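Local coordinates for P domain of VPI (Norovirus Hu/GI.7/TCH-060/USA/2003, PDB 4P1V), which forms the protruding domain of a GI.7 norovirus capsid protein and binds the H-type 2 histo-blood group antigen, probably serving in attachment to host cells, at residues T33-V38 with G198-Y203; R238-L243 with W290-Y295; T267-T272 with Y295-V300. One frame throughout, in Å; residues are numbered along the deposited sequence.

Contact 1. Residues T33-V38 with G198-Y203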
loop_
_atom_site.group_PDB
_atom_site.type_symbol
_atom_site.label_atom_id
_atom_site.label_comp_id
_atom_site.label_asym_id
_atom_site.label_seq_id
_atom_site.Cartn_x
_atom_site.Cartn_y
_atom_site.Cartn_z
ATOM N N THR A 33 -1.631 -12.849 24.044
ATOM C CA THR A 33 -1.391 -13.852 25.080
ATOM C C THR A 33 -2.152 -13.520 26.360
ATOM O O THR A 33 -2.740 -14.404 26.993
ATOM C CB THR A 33 0.102 -14.002 25.374
ATOM O OG1 THR A 33 0.770 -14.432 24.184
ATOM C CG2 THR A 33 0.327 -15.043 26.430
ATOM N N ASP A 34 -2.156 -12.244 26.731
ATOM C CA ASP A 34 -3.053 -11.769 27.765
ATOM C C ASP A 34 -4.250 -11.205 27.026
ATOM O O ASP A 34 -4.159 -10.136 26.430
ATOM C CB ASP A 34 -2.345 -10.678 28.573
ATOM C CG ASP A 34 -3.228 -10.047 29.640
ATOM O OD1 ASP A 34 -4.417 -10.409 29.762
ATOM O OD2 ASP A 34 -2.696 -9.221 30.405
ATOM N N GLN A 35 -5.383 -11.901 27.073
ATOM C CA GLN A 35 -6.550 -11.444 26.324
ATOM C C GLN A 35 -7.198 -10.211 26.962
ATOM O O GLN A 35 -8.141 -9.661 26.413
ATOM C CB GLN A 35 -7.579 -12.566 26.155
ATOM C CG GLN A 35 -7.086 -13.708 25.305
ATOM C CD GLN A 35 -8.024 -14.891 25.302
ATOM O OE1 GLN A 35 -9.222 -14.763 25.564
ATOM N NE2 GLN A 35 -7.469 -16.070 25.045
ATOM N N ASN A 36 -6.694 -9.763 28.117
ATOM C CA ASN A 36 -7.195 -8.518 28.699
ATOM C C ASN A 36 -6.352 -7.297 28.338
ATOM O O ASN A 36 -6.620 -6.187 28.803
ATOM C CB ASN A 36 -7.241 -8.654 30.218
ATOM C CG ASN A 36 -8.189 -9.733 30.648
ATOM O OD1 ASN A 36 -9.283 -9.866 30.106
ATOM N ND2 ASN A 36 -7.753 -10.551 31.600
ATOM N N GLN A 37 -5.324 -7.512 27.536
ATOM C CA GLN A 37 -4.462 -6.417 27.126
ATOM C C GLN A 37 -5.202 -5.379 26.291
ATOM O O GLN A 37 -5.941 -5.721 25.370
ATOM C CB GLN A 37 -3.274 -6.940 26.333
ATOM C CG GLN A 37 -2.352 -5.841 25.866
ATOM C CD GLN A 37 -1.133 -6.381 25.174
ATOM O OE1 GLN A 37 -0.984 -7.592 25.018
ATOM N NE2 GLN A 37 -0.264 -5.488 24.722
ATOM N N VAL A 38 -4.990 -4.110 26.631
ATOM C CA VAL A 38 -5.589 -2.988 25.922
ATOM C C VAL A 38 -4.547 -2.402 24.970
ATOM O O VAL A 38 -3.374 -2.286 25.318
ATOM C CB VAL A 38 -6.058 -1.922 26.935
ATOM C CG1 VAL A 38 -6.595 -0.683 26.234
ATOM C CG2 VAL A 38 -7.118 -2.517 27.848
ATOM N N GLY A 198 -15.578 -13.149 27.542
ATOM C CA GLY A 198 -14.635 -14.040 26.908
ATOM C C GLY A 198 -14.224 -13.658 25.502
ATOM O O GLY A 198 -13.466 -14.383 24.867
ATOM N N GLU A 199 -14.663 -12.503 25.022
ATOM C CA GLU A 199 -14.243 -12.101 23.689
ATOM C C GLU A 199 -12.805 -11.584 23.703
ATOM O O GLU A 199 -12.358 -11.016 24.691
ATOM C CB GLU A 199 -15.174 -11.051 23.091
ATOM C CG GLU A 199 -16.529 -11.634 22.755
ATOM C CD GLU A 199 -17.466 -10.676 22.045
ATOM O OE1 GLU A 199 -16.990 -9.678 21.458
ATOM O OE2 GLU A 199 -18.684 -10.965 22.025
ATOM N N ALA A 200 -12.083 -11.811 22.610
ATOM C CA ALA A 200 -10.709 -11.340 22.483
ATOM C C ALA A 200 -10.563 -10.578 21.191
ATOM O O ALA A 200 -11.114 -10.977 20.171
ATOM C CB ALA A 200 -9.757 -12.511 22.473
ATOM N N ILE A 201 -9.810 -9.490 21.232
ATOM C CA ILE A 201 -9.541 -8.721 20.035
ATOM C C ILE A 201 -8.725 -9.566 19.051
ATOM O O ILE A 201 -7.813 -10.288 19.453
ATOM C CB ILE A 201 -8.757 -7.460 20.395
ATOM C CG1 ILE A 201 -9.558 -6.594 21.372
ATOM C CG2 ILE A 201 -8.396 -6.701 19.149
ATOM C CD1 ILE A 201 -8.723 -5.502 22.033
ATOM N N VAL A 202 -9.090 -9.511 17.771
ATOM C CA VAL A 202 -8.330 -10.208 16.737
ATOM C C VAL A 202 -7.260 -9.278 16.172
ATOM O O VAL A 202 -7.565 -8.163 15.739
ATOM C CB VAL A 202 -9.248 -10.692 15.605
ATOM C CG1 VAL A 202 -8.434 -11.371 14.493
ATOM C CG2 VAL A 202 -10.254 -11.661 16.167
ATOM N N TYR A 203 -6.015 -9.759 16.186
ATOM C CA TYR A 203 -4.857 -9.027 15.672
ATOM C C TYR A 203 -4.363 -9.663 14.381
ATOM O O TYR A 203 -4.238 -10.881 14.274
ATOM C CB TYR A 203 -3.749 -8.978 16.728
ATOM C CG TYR A 203 -4.194 -8.231 17.962
ATOM C CD1 TYR A 203 -4.185 -6.841 17.989
ATOM C CD2 TYR A 203 -4.660 -8.908 19.088
ATOM C CE1 TYR A 203 -4.606 -6.145 19.105
ATOM C CE2 TYR A 203 -5.089 -8.218 20.207
ATOM C CZ TYR A 203 -5.059 -6.840 20.212
ATOM O OH TYR A 203 -5.484 -6.149 21.320
HETATM O O HOH W 1 -8.183 -9.235 23.669
HETATM O O HOH W 2 -11.041 -12.816 26.702
HETATM O O HOH W 3 -11.597 -16.104 26.088
HETATM O O HOH W 4 -5.948 -7.692 23.547
#
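The Y203 ring turns its hydroxyl toward the carbonyl of Q37: I201 CG2 lies 3.5 Å above one face, offset toward the rim, while water 4 sits in the ring plane at the edge. W173 also packs against this ring edge-to-face. Since Y203 OH and Q37 O remain 4.1 Å apart, water 4 joins them, donating to Q37 O at 2.7 Å. The second flat group, the Q35 amide, approaches the A200 methyl, with OE1 3.9 Å from A200 CB. With CG beside the backbone N (chi1 -65°) and the chain extended beyond it, Q35 reaches toward G198-A200, where OE1 holds two waters. Water 2 links it to E199 O, and water 3, 2.8 Å from Q35 OE1, links it to G198 O; P270 packs near the other end of the amide. Backbone meets backbone through water 1, which accepts from I201 N at 2.9 Å and donates to Q35 O at 2.8 Å. No direct hydrogen bond crosses the contact, so four waters carry its polar links. Segment 33-38 keeps its shape by a type I beta turn from D34 to Q37 and by N36 N bonding to D34 OD1 at 2.9 Å. The arrangement is an Asx turn within a beta turn, laid through water against strand 200-206 of the antiparallel sheet.

Contact 2. Residues R238-L243 with W290-Y295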
loop_
_atom_site.group_PDB
_atom_site.type_symbol
_atom_site.label_atom_id
_atom_site.label_comp_id
_atom_site.label_asym_id
_atom_site.label_seq_id
_atom_site.Cartn_x
_atom_site.Cartn_y
_atom_site.Cartn_z
ATOM N N ARG A 238 -26.301 -0.038 11.406
ATOM C CA ARG A 238 -27.699 -0.382 11.655
ATOM C C ARG A 238 -27.890 -1.349 12.794
ATOM O O ARG A 238 -28.986 -1.855 12.998
ATOM C CB ARG A 238 -28.366 -0.966 10.412
ATOM C CG ARG A 238 -28.388 -0.030 9.234
ATOM C CD ARG A 238 -29.302 -0.560 8.137
ATOM N NE ARG A 238 -29.222 0.250 6.923
ATOM C CZ ARG A 238 -29.921 1.363 6.721
ATOM N NH1 ARG A 238 -30.786 1.777 7.638
ATOM N NH2 ARG A 238 -29.784 2.042 5.589
ATOM N N GLY A 239 -26.834 -1.570 13.559
ATOM C CA GLY A 239 -26.929 -2.414 14.731
ATOM C C GLY A 239 -25.739 -2.164 15.626
ATOM O O GLY A 239 -24.877 -1.350 15.303
ATOM N N GLU A 240 -25.681 -2.867 16.751
ATOM C CA GLU A 240 -24.628 -2.643 17.739
ATOM C C GLU A 240 -23.308 -3.318 17.371
ATOM O O GLU A 240 -22.244 -2.925 17.847
ATOM C CB GLU A 240 -25.099 -3.119 19.117
ATOM C CG GLU A 240 -26.200 -2.268 19.707
ATOM C CD GLU A 240 -26.811 -2.840 20.971
ATOM O OE1 GLU A 240 -26.527 -4.005 21.332
ATOM O OE2 GLU A 240 -27.553 -2.084 21.629
ATOM N N ALA A 241 -23.393 -4.338 16.525
ATOM C CA ALA A 241 -22.223 -5.059 16.027
ATOM C C ALA A 241 -22.570 -5.743 14.717
ATOM O O ALA A 241 -23.740 -5.985 14.430
ATOM C CB ALA A 241 -21.750 -6.090 17.038
ATOM N N ALA A 242 -21.560 -5.997 13.900
ATOM C CA ALA A 242 -21.759 -6.751 12.677
ATOM C C ALA A 242 -21.184 -8.159 12.827
ATOM O O ALA A 242 -19.996 -8.330 13.101
ATOM C CB ALA A 242 -21.101 -6.038 11.531
ATOM N N LEU A 243 -22.041 -9.168 12.666
ATOM C CA LEU A 243 -21.594 -10.555 12.672
ATOM C C LEU A 243 -20.985 -10.893 11.322
ATOM O O LEU A 243 -21.635 -10.740 10.281
ATOM C CB LEU A 243 -22.763 -11.497 12.957
ATOM C CG LEU A 243 -22.469 -13.005 12.897
ATOM C CD1 LEU A 243 -21.464 -13.428 13.963
ATOM C CD2 LEU A 243 -23.765 -13.791 13.059
ATOM N N TRP A 290 -26.546 -7.740 11.131
ATOM C CA TRP A 290 -26.417 -6.842 12.268
ATOM C C TRP A 290 -26.948 -7.578 13.476
ATOM O O TRP A 290 -27.988 -8.241 13.402
ATOM C CB TRP A 290 -27.215 -5.553 12.077
ATOM C CG TRP A 290 -26.653 -4.673 11.020
ATOM C CD1 TRP A 290 -27.120 -4.508 9.750
ATOM C CD2 TRP A 290 -25.478 -3.845 11.126
ATOM N NE1 TRP A 290 -26.324 -3.622 9.061
ATOM C CE2 TRP A 290 -25.311 -3.203 9.884
ATOM C CE3 TRP A 290 -24.564 -3.579 12.151
ATOM C CZ2 TRP A 290 -24.261 -2.311 9.637
ATOM C CZ3 TRP A 290 -23.519 -2.692 11.905
ATOM C CH2 TRP A 290 -23.380 -2.068 10.658
ATOM N N VAL A 291 -26.211 -7.473 14.582
ATOM C CA VAL A 291 -26.544 -8.142 15.838
ATOM C C VAL A 291 -26.329 -7.261 17.078
ATOM O O VAL A 291 -25.712 -6.189 17.020
ATOM C CB VAL A 291 -25.744 -9.485 16.033
ATOM C CG1 VAL A 291 -25.981 -10.434 14.884
ATOM C CG2 VAL A 291 -24.256 -9.241 16.137
ATOM N N SER A 292 -26.824 -7.761 18.204
ATOM C CA SER A 292 -26.662 -7.097 19.484
ATOM C C SER A 292 -25.189 -7.112 19.876
ATOM O O SER A 292 -24.443 -8.015 19.496
ATOM C CB SER A 292 -27.492 -7.842 20.539
ATOM O OG SER A 292 -26.946 -7.723 21.842
ATOM N N ARG A 293 -24.775 -6.127 20.665
ATOM C CA ARG A 293 -23.399 -6.067 21.148
ATOM C C ARG A 293 -23.046 -7.313 21.960
ATOM O O ARG A 293 -21.873 -7.665 22.097
ATOM C CB ARG A 293 -23.180 -4.809 21.991
ATOM C CG ARG A 293 -24.056 -4.732 23.231
ATOM C CD ARG A 293 -23.834 -3.429 23.982
ATOM N NE ARG A 293 -22.456 -2.959 23.869
ATOM C CZ ARG A 293 -22.113 -1.738 23.473
ATOM N NH1 ARG A 293 -23.050 -0.857 23.150
ATOM N NH2 ARG A 293 -20.835 -1.397 23.399
ATOM N N TYR A 294 -24.068 -7.973 22.494
ATOM C CA TYR A 294 -23.889 -9.183 23.292
ATOM C C TYR A 294 -24.235 -10.478 22.569
ATOM O O TYR A 294 -24.416 -11.514 23.216
ATOM C CB TYR A 294 -24.644 -9.099 24.611
ATOM C CG TYR A 294 -24.248 -7.909 25.434
ATOM C CD1 TYR A 294 -22.964 -7.794 25.946
ATOM C CD2 TYR A 294 -25.145 -6.887 25.674
ATOM C CE1 TYR A 294 -22.597 -6.711 26.695
ATOM C CE2 TYR A 294 -24.787 -5.801 26.415
ATOM C CZ TYR A 294 -23.517 -5.711 26.923
ATOM O OH TYR A 294 -23.167 -4.617 27.670
ATOM N N TYR A 295 -24.303 -10.432 21.240
ATOM C CA TYR A 295 -24.419 -11.656 20.464
ATOM C C TYR A 295 -23.298 -12.589 20.929
ATOM O O TYR A 295 -22.130 -12.205 21.024
ATOM C CB TYR A 295 -24.299 -11.368 18.967
ATOM C CG TYR A 295 -24.367 -12.620 18.119
ATOM C CD1 TYR A 295 -23.214 -13.359 17.863
ATOM C CD2 TYR A 295 -25.563 -13.071 17.591
ATOM C CE1 TYR A 295 -23.247 -14.516 17.117
ATOM C CE2 TYR A 295 -25.608 -14.225 16.832
ATOM C CZ TYR A 295 -24.449 -14.942 16.596
ATOM O OH TYR A 295 -24.488 -16.094 15.847
HETATM O O HOH W 5 -28.054 -5.580 22.727
#
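With chi1 of -69° at W290, CG sits beside the backbone N and the indole swings across to R238 and G239. R238 CB rests over the five-membered ring, 3.7 Å from its centroid, in a CH-pi contact, and R238 N lies 3.4 Å above the indole plane, offset toward the rim. E240 has its CG beside the backbone N too and is extended beyond it, bringing OE1 to the turn that starts at S292. There the anti lone pair of E240 OE1 takes R293 N at 2.8 Å in a nearly straight bond (175°), and water 5 joins the same oxygen to S292 OG. S292 OG also receives Y294 N, an ST turn, so E240 binds the second residue of the type I turn S292-Y295 and S292 OG the third. On the sheet face of A241 and V291, L243 CB packs 3.9 Å from V291 CG1; further on, L243 CD2 lies 3.8 Å from CZ of Y295, whose hydroxyl bonds to E257. V291 N bonds A241 O at 2.9 Å, whereas E240 N and A241 N both reach V291 O weakly. Two residues facing one make this a classic beta bulge, placed where strand 241-247 begins and its antiparallel partner 284-291 ends.

Contact 3. Residues T267-T272 with Y295-V300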
loop_
_atom_site.group_PDB
_atom_site.type_symbol
_atom_site.label_atom_id
_atom_site.label_comp_id
_atom_site.label_asym_id
_atom_site.label_seq_id
_atom_site.Cartn_x
_atom_site.Cartn_y
_atom_site.Cartn_z
ATOM N N THR A 267 -13.528 -9.006 17.031
ATOM C CA THR A 267 -13.289 -9.966 18.098
ATOM C C THR A 267 -13.729 -11.364 17.707
ATOM O O THR A 267 -14.437 -11.575 16.720
ATOM C CB THR A 267 -14.054 -9.626 19.398
ATOM O OG1 THR A 267 -15.463 -9.734 19.168
ATOM C CG2 THR A 267 -13.727 -8.234 19.878
ATOM N N CYS A 268 -13.281 -12.323 18.501
ATOM C CA CYS A 268 -13.791 -13.674 18.442
ATOM C C CYS A 268 -13.815 -14.175 19.875
ATOM O O CYS A 268 -13.360 -13.483 20.776
ATOM C CB CYS A 268 -12.872 -14.561 17.599
ATOM S SG CYS A 268 -11.254 -14.880 18.354
ATOM N N VAL A 269 -14.342 -15.373 20.080
ATOM C CA VAL A 269 -14.104 -16.087 21.326
ATOM C C VAL A 269 -13.165 -17.225 20.963
ATOM O O VAL A 269 -13.536 -18.131 20.237
ATOM C CB VAL A 269 -15.394 -16.658 21.926
ATOM C CG1 VAL A 269 -15.071 -17.599 23.104
ATOM C CG2 VAL A 269 -16.309 -15.527 22.353
ATOM N N PRO A 270 -11.917 -17.161 21.429
ATOM C CA PRO A 270 -10.954 -18.191 21.057
ATOM C C PRO A 270 -11.175 -19.482 21.839
ATOM O O PRO A 270 -11.452 -19.463 23.043
ATOM C CB PRO A 270 -9.607 -17.564 21.412
ATOM C CG PRO A 270 -9.922 -16.626 22.494
ATOM C CD PRO A 270 -11.305 -16.106 22.256
ATOM N N ASN A 271 -11.071 -20.595 21.128
ATOM C CA ASN A 271 -11.051 -21.892 21.770
ATOM C C ASN A 271 -9.926 -21.951 22.785
ATOM O O ASN A 271 -8.868 -21.349 22.602
ATOM C CB ASN A 271 -10.843 -23.008 20.744
ATOM C CG ASN A 271 -12.142 -23.574 20.217
ATOM O OD1 ASN A 271 -13.078 -23.811 20.980
ATOM N ND2 ASN A 271 -12.192 -23.839 18.916
ATOM N N THR A 272 -10.173 -22.674 23.873
ATOM C CA THR A 272 -9.185 -22.795 24.923
ATOM C C THR A 272 -7.902 -23.409 24.365
ATOM O O THR A 272 -7.942 -24.448 23.705
ATOM C CB THR A 272 -9.716 -23.679 26.045
ATOM O OG1 THR A 272 -10.903 -23.098 26.594
ATOM C CG2 THR A 272 -8.703 -23.812 27.122
ATOM N N TYR A 295 -24.303 -10.432 21.240
ATOM C CA TYR A 295 -24.419 -11.656 20.464
ATOM C C TYR A 295 -23.298 -12.589 20.929
ATOM O O TYR A 295 -22.130 -12.205 21.024
ATOM C CB TYR A 295 -24.299 -11.368 18.967
ATOM C CG TYR A 295 -24.367 -12.620 18.119
ATOM C CD1 TYR A 295 -23.214 -13.359 17.863
ATOM C CD2 TYR A 295 -25.563 -13.071 17.591
ATOM C CE1 TYR A 295 -23.247 -14.516 17.117
ATOM C CE2 TYR A 295 -25.608 -14.225 16.832
ATOM C CZ TYR A 295 -24.449 -14.942 16.596
ATOM O OH TYR A 295 -24.488 -16.094 15.847
ATOM N N GLN A 296 -23.696 -13.807 21.260
ATOM C CA GLN A 296 -22.817 -14.804 21.831
ATOM C C GLN A 296 -22.164 -15.644 20.733
ATOM O O GLN A 296 -22.849 -16.418 20.070
ATOM C CB GLN A 296 -23.668 -15.657 22.758
ATOM C CG GLN A 296 -22.945 -16.543 23.697
ATOM C CD GLN A 296 -23.877 -17.064 24.775
ATOM O OE1 GLN A 296 -23.912 -16.544 25.890
ATOM N NE2 GLN A 296 -24.667 -18.075 24.430
ATOM N N LEU A 297 -20.844 -15.514 20.568
ATOM C CA LEU A 297 -20.087 -16.210 19.515
ATOM C C LEU A 297 -19.735 -17.662 19.855
ATOM O O LEU A 297 -19.430 -17.965 21.000
ATOM C CB LEU A 297 -18.769 -15.470 19.269
ATOM C CG LEU A 297 -18.855 -14.051 18.711
ATOM C CD1 LEU A 297 -17.515 -13.342 18.804
ATOM C CD2 LEU A 297 -19.328 -14.076 17.262
ATOM N N LYS A 298 -19.748 -18.551 18.858
ATOM C CA LYS A 298 -19.158 -19.888 19.019
ATOM C C LYS A 298 -17.640 -19.761 18.988
ATOM O O LYS A 298 -17.103 -19.049 18.145
ATOM C CB LYS A 298 -19.592 -20.844 17.910
ATOM C CG LYS A 298 -21.059 -21.226 17.920
ATOM C CD LYS A 298 -21.370 -22.103 16.723
ATOM C CE LYS A 298 -22.831 -22.510 16.702
ATOM N NZ LYS A 298 -23.164 -23.312 15.496
ATOM N N PRO A 299 -16.942 -20.454 19.908
ATOM C CA PRO A 299 -15.475 -20.351 19.948
ATOM C C PRO A 299 -14.797 -20.865 18.671
ATOM O O PRO A 299 -15.278 -21.822 18.071
ATOM C CB PRO A 299 -15.095 -21.237 21.136
ATOM C CG PRO A 299 -16.342 -21.309 21.990
ATOM C CD PRO A 299 -17.481 -21.271 21.012
ATOM N N VAL A 300 -13.663 -20.269 18.311
ATOM C CA VAL A 300 -12.972 -20.583 17.058
ATOM C C VAL A 300 -11.558 -21.105 17.289
ATOM O O VAL A 300 -10.898 -20.731 18.245
ATOM C CB VAL A 300 -12.919 -19.357 16.118
ATOM C CG1 VAL A 300 -11.917 -18.334 16.627
ATOM C CG2 VAL A 300 -12.548 -19.780 14.727
HETATM O O HOH W 6 -15.653 -16.627 17.699
#
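V300 bonds to the residues before and after P270: its N donates to V269 O at 2.9 Å, nearly along the C=O axis, and its O accepts from N271 N at 2.9 Å, N-H...O 171°. The two backbones run at 58° to each other, end to end. P299 CA adds a CA-H...O contact of 3.0 Å to V269 O, which thus meets two neighbours, and water 6 links V269 N to K298 O. The V269 side chain divides its branches: CG1, anti to the backbone N (chi1 170°), runs alongside the P299 ring, while CG2 meets L297 CB at 3.9 Å. L297 CD1 touches C268 CA, at the end of strand 265-268, and V300 CG1 touches C268 SG at 3.9 Å. N271 crosses P299 at about a right angle, OD1 coming 3.3 Å from P299 CB. Earlier on strand 265-268, T267 OG1 hydrogen-bonds to E199, and L297 also packs on L243. Bonding by one residue to both flanks of its opposite number is the pattern of a single parallel beta bridge, and here it ties the C-terminal tail to the chain just beyond strand 265-268.

In the fold
All three contacts reach one antiparallel sheet, consistent with the P1 part of the P domain; the glycan neighbours D107, D128 and W160 belong instead to the six-stranded sheet. Between centres, contacts 1 and 3 are about 11 Å apart, contacts 2 and 3 about 15 Å, and contacts 1 and 2 about 19 Å. Contact 1 closes along the chain before the others open, whereas the segments of contacts 2 and 3 alternate and share Y295. Neighbouring strands 200-206 and 265-268 connect contact 1 to contact 3, and L243 against L297 connects contact 2 to it. Contact 3 thereby fastens the last modelled residues to a sheet that gathers strands from residue 28 to residue 291.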